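Local coordinates for protein alpha-L-rhamnosidase (Aspergillus terreus, PDB 6GSZ) that probably hydrolyses terminal non-reducing alpha-L-rhamnose residues from alpha-L-rhamnosides, as a calcium-binding glycoside hydrolase, at residues Asp35-Ala40 against Pro837-Ala842. Residues are numbered along the deposited sequence; the frame is centred on the assembly and turned at random. Where two conformers were deposited one is given.
Sequences DWEQRA and PPNTRA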
loop_
_atom_site.group_PDB
_atom_site.type_symbol
_atom_site.label_atom_id
_atom_site.label_comp_id
_atom_site.label_asym_id
_atom_site.label_seq_id
_atom_site.Cartn_x
_atom_site.Cartn_y
_atom_site.Cartn_z
ATOM N N ASP A 35 -26.956 -20.053 -5.814
ATOM C CA ASP A 35 -27.855 -19.015 -6.352
ATOM C C ASP A 35 -28.482 -18.181 -5.235
ATOM O O ASP A 35 -29.654 -17.807 -5.287
ATOM C CB ASP A 35 -28.975 -19.640 -7.191
ATOM C CG ASP A 35 -28.492 -20.200 -8.492
ATOM O OD1 ASP A 35 -27.564 -19.657 -9.085
ATOM O OD2 ASP A 35 -29.114 -21.163 -8.926
ATOM N N TRP A 36 -27.669 -17.811 -4.245
ATOM C CA TRP A 36 -28.191 -17.120 -3.087
ATOM C C TRP A 36 -28.036 -15.605 -3.247
ATOM O O TRP A 36 -26.945 -15.122 -3.595
ATOM C CB TRP A 36 -27.462 -17.605 -1.830
ATOM C CG TRP A 36 -28.074 -17.121 -0.553
ATOM C CD1 TRP A 36 -28.999 -17.768 0.208
ATOM C CD2 TRP A 36 -27.779 -15.885 0.137
ATOM N NE1 TRP A 36 -29.325 -17.022 1.303
ATOM C CE2 TRP A 36 -28.591 -15.863 1.288
ATOM C CE3 TRP A 36 -26.931 -14.787 -0.107
ATOM C CZ2 TRP A 36 -28.582 -14.796 2.184
ATOM C CZ3 TRP A 36 -26.911 -13.749 0.798
ATOM C CH2 TRP A 36 -27.705 -13.761 1.936
ATOM N N GLU A 37 -29.107 -14.883 -2.923
ATOM C CA GLU A 37 -29.109 -13.435 -2.865
ATOM C C GLU A 37 -29.822 -13.007 -1.589
ATOM O O GLU A 37 -30.733 -13.680 -1.110
ATOM C CB GLU A 37 -29.790 -12.835 -4.101
ATOM C CG GLU A 37 -28.964 -13.019 -5.356
ATOM C CD GLU A 37 -29.524 -12.466 -6.655
ATOM O OE1 GLU A 37 -30.603 -12.937 -7.084
ATOM O OE2 GLU A 37 -28.869 -11.578 -7.246
ATOM N N GLN A 38 -29.389 -11.878 -1.031
ATOM C CA GLN A 38 -30.002 -11.350 0.168
ATOM C C GLN A 38 -31.287 -10.569 -0.169
ATOM O O GLN A 38 -31.306 -9.793 -1.123
ATOM C CB GLN A 38 -28.975 -10.392 0.807
ATOM C CG GLN A 38 -29.459 -9.739 2.105
ATOM C CD GLN A 38 -28.420 -8.806 2.648
ATOM O OE1 GLN A 38 -27.444 -9.257 3.272
ATOM N NE2 GLN A 38 -28.666 -7.511 2.435
ATOM N N ARG A 39 -32.340 -10.743 0.652
ATOM C CA ARG A 39 -33.488 -9.877 0.557
ATOM C C ARG A 39 -33.596 -8.879 1.716
ATOM O O ARG A 39 -34.241 -7.837 1.550
ATOM C CB ARG A 39 -34.785 -10.663 0.401
ATOM C CG ARG A 39 -35.155 -11.506 1.608
ATOM C CD ARG A 39 -36.552 -12.120 1.432
ATOM N NE ARG A 39 -37.538 -11.140 0.981
ATOM C CZ ARG A 39 -38.058 -11.048 -0.258
ATOM N NH1 ARG A 39 -37.771 -11.930 -1.217
ATOM N NH2 ARG A 39 -38.880 -10.046 -0.523
ATOM N N ALA A 40 -32.959 -9.172 2.864
ATOM C CA ALA A 40 -33.117 -8.299 4.021
ATOM C C ALA A 40 -31.970 -8.573 4.974
ATOM O O ALA A 40 -31.287 -9.584 4.873
ATOM C CB ALA A 40 -34.429 -8.532 4.734
ATOM N N PRO A 837 -19.199 -16.104 -4.844
ATOM C CA PRO A 837 -19.684 -15.929 -3.489
ATOM C C PRO A 837 -21.156 -15.573 -3.372
ATOM O O PRO A 837 -21.779 -15.030 -4.316
ATOM C CB PRO A 837 -18.772 -14.814 -2.922
ATOM C CG PRO A 837 -18.319 -14.046 -4.154
ATOM C CD PRO A 837 -18.298 -15.036 -5.294
ATOM N N PRO A 838 -21.732 -15.849 -2.175
ATOM C CA PRO A 838 -23.097 -15.452 -1.879
ATOM C C PRO A 838 -23.312 -13.978 -2.245
ATOM O O PRO A 838 -22.472 -13.122 -1.978
ATOM C CB PRO A 838 -23.252 -15.742 -0.377
ATOM C CG PRO A 838 -22.240 -16.828 -0.111
ATOM C CD PRO A 838 -21.082 -16.502 -1.019
ATOM N N ASN A 839 -24.503 -13.674 -2.749
ATOM C CA ASN A 839 -24.977 -12.320 -3.052
ATOM C C ASN A 839 -24.347 -11.734 -4.321
ATOM O O ASN A 839 -24.520 -10.527 -4.575
ATOM C CB ASN A 839 -24.806 -11.372 -1.855
ATOM C CG ASN A 839 -25.960 -10.396 -1.746
ATOM O OD1 ASN A 839 -27.064 -10.672 -2.267
ATOM N ND2 ASN A 839 -25.767 -9.269 -1.073
ATOM N N THR A 840 -23.611 -12.557 -5.090
ATOM C CA THR A 840 -23.032 -12.111 -6.363
ATOM C C THR A 840 -23.529 -13.017 -7.500
ATOM O O THR A 840 -24.055 -14.109 -7.255
ATOM C CB THR A 840 -21.499 -12.090 -6.319
ATOM O OG1 THR A 840 -20.958 -13.424 -6.357
ATOM C CG2 THR A 840 -20.983 -11.335 -5.110
ATOM N N ARG A 841 -23.220 -12.571 -8.720
ATOM C CA ARG A 841 -23.452 -13.360 -9.923
ATOM C C ARG A 841 -22.231 -13.205 -10.822
ATOM O O ARG A 841 -21.459 -12.225 -10.677
ATOM C CB ARG A 841 -24.726 -12.993 -10.685
ATOM C CG ARG A 841 -26.008 -13.206 -9.896
ATOM C CD ARG A 841 -27.256 -13.041 -10.706
ATOM N NE ARG A 841 -27.354 -13.980 -11.831
ATOM C CZ ARG A 841 -27.745 -15.262 -11.723
ATOM N NH1 ARG A 841 -28.113 -15.775 -10.557
ATOM N NH2 ARG A 841 -27.833 -16.019 -12.804
ATOM N N ALA A 842 -22.009 -14.178 -11.694
ATOM C CA ALA A 842 -20.890 -14.137 -12.593
ATOM C C ALA A 842 -21.333 -14.485 -14.022
ATOM O O ALA A 842 -22.362 -15.134 -14.247
ATOM C CB ALA A 842 -19.819 -15.088 -12.127
HETATM O O HOH W 1 -26.113 -15.499 -6.231
HETATM O O HOH W 2 -26.455 -10.723 -7.005
#
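Trp36 and Glu37 pass over Pro838 and Asn839; residues 35-38 and 838-841 run 115° apart end to end, and the CA atoms of Glu37 and Asn839 lie 4.3 Å from each other. Residues 837-840 form a type II beta turn, with Asn839 at its third position. The turn leads into strand 841-845 of the C-terminal domain and meets the approach to strand 38-46 of the N-terminal immunoglobulin-like domain. The contact is therefore a domain interface, largely buried.

Asn839 makes both direct hydrogen bonds of the contact. Its backbone N donates to Trp36 O at 3.0 Å. Its OD1 takes the N-H of Gln38 at 2.9 Å in a nearly straight bond (173°), although the donor approaches from above the carbonyl plane. Asn839 ND2 turns to Ser60 O and Ser62 OG, so both ends of the amide are held by the N-terminal domain. Trp36 has CG anti to its backbone N (chi1 -171°), which brings the six-membered ring to the turn: Asn839 N lies at its edge, and CE3 is 3.8 Å from Pro838 CB. The indole NE1 is bonded to His91 O.

Asp35 and Arg841 are oppositely charged neighbours but make no direct ion pair. Asp35 OD1 and Arg841 NH1 stay 4.2 Å apart, too far for a salt bridge, while Arg841 NE pairs with Asp855 and the backbone O of Asp35 is a ligand of a calcium ion.

Trp36 O is gripped twice: besides Asn839 N it accepts from a water at 2.8 Å, and the same water donates to Thr840 O.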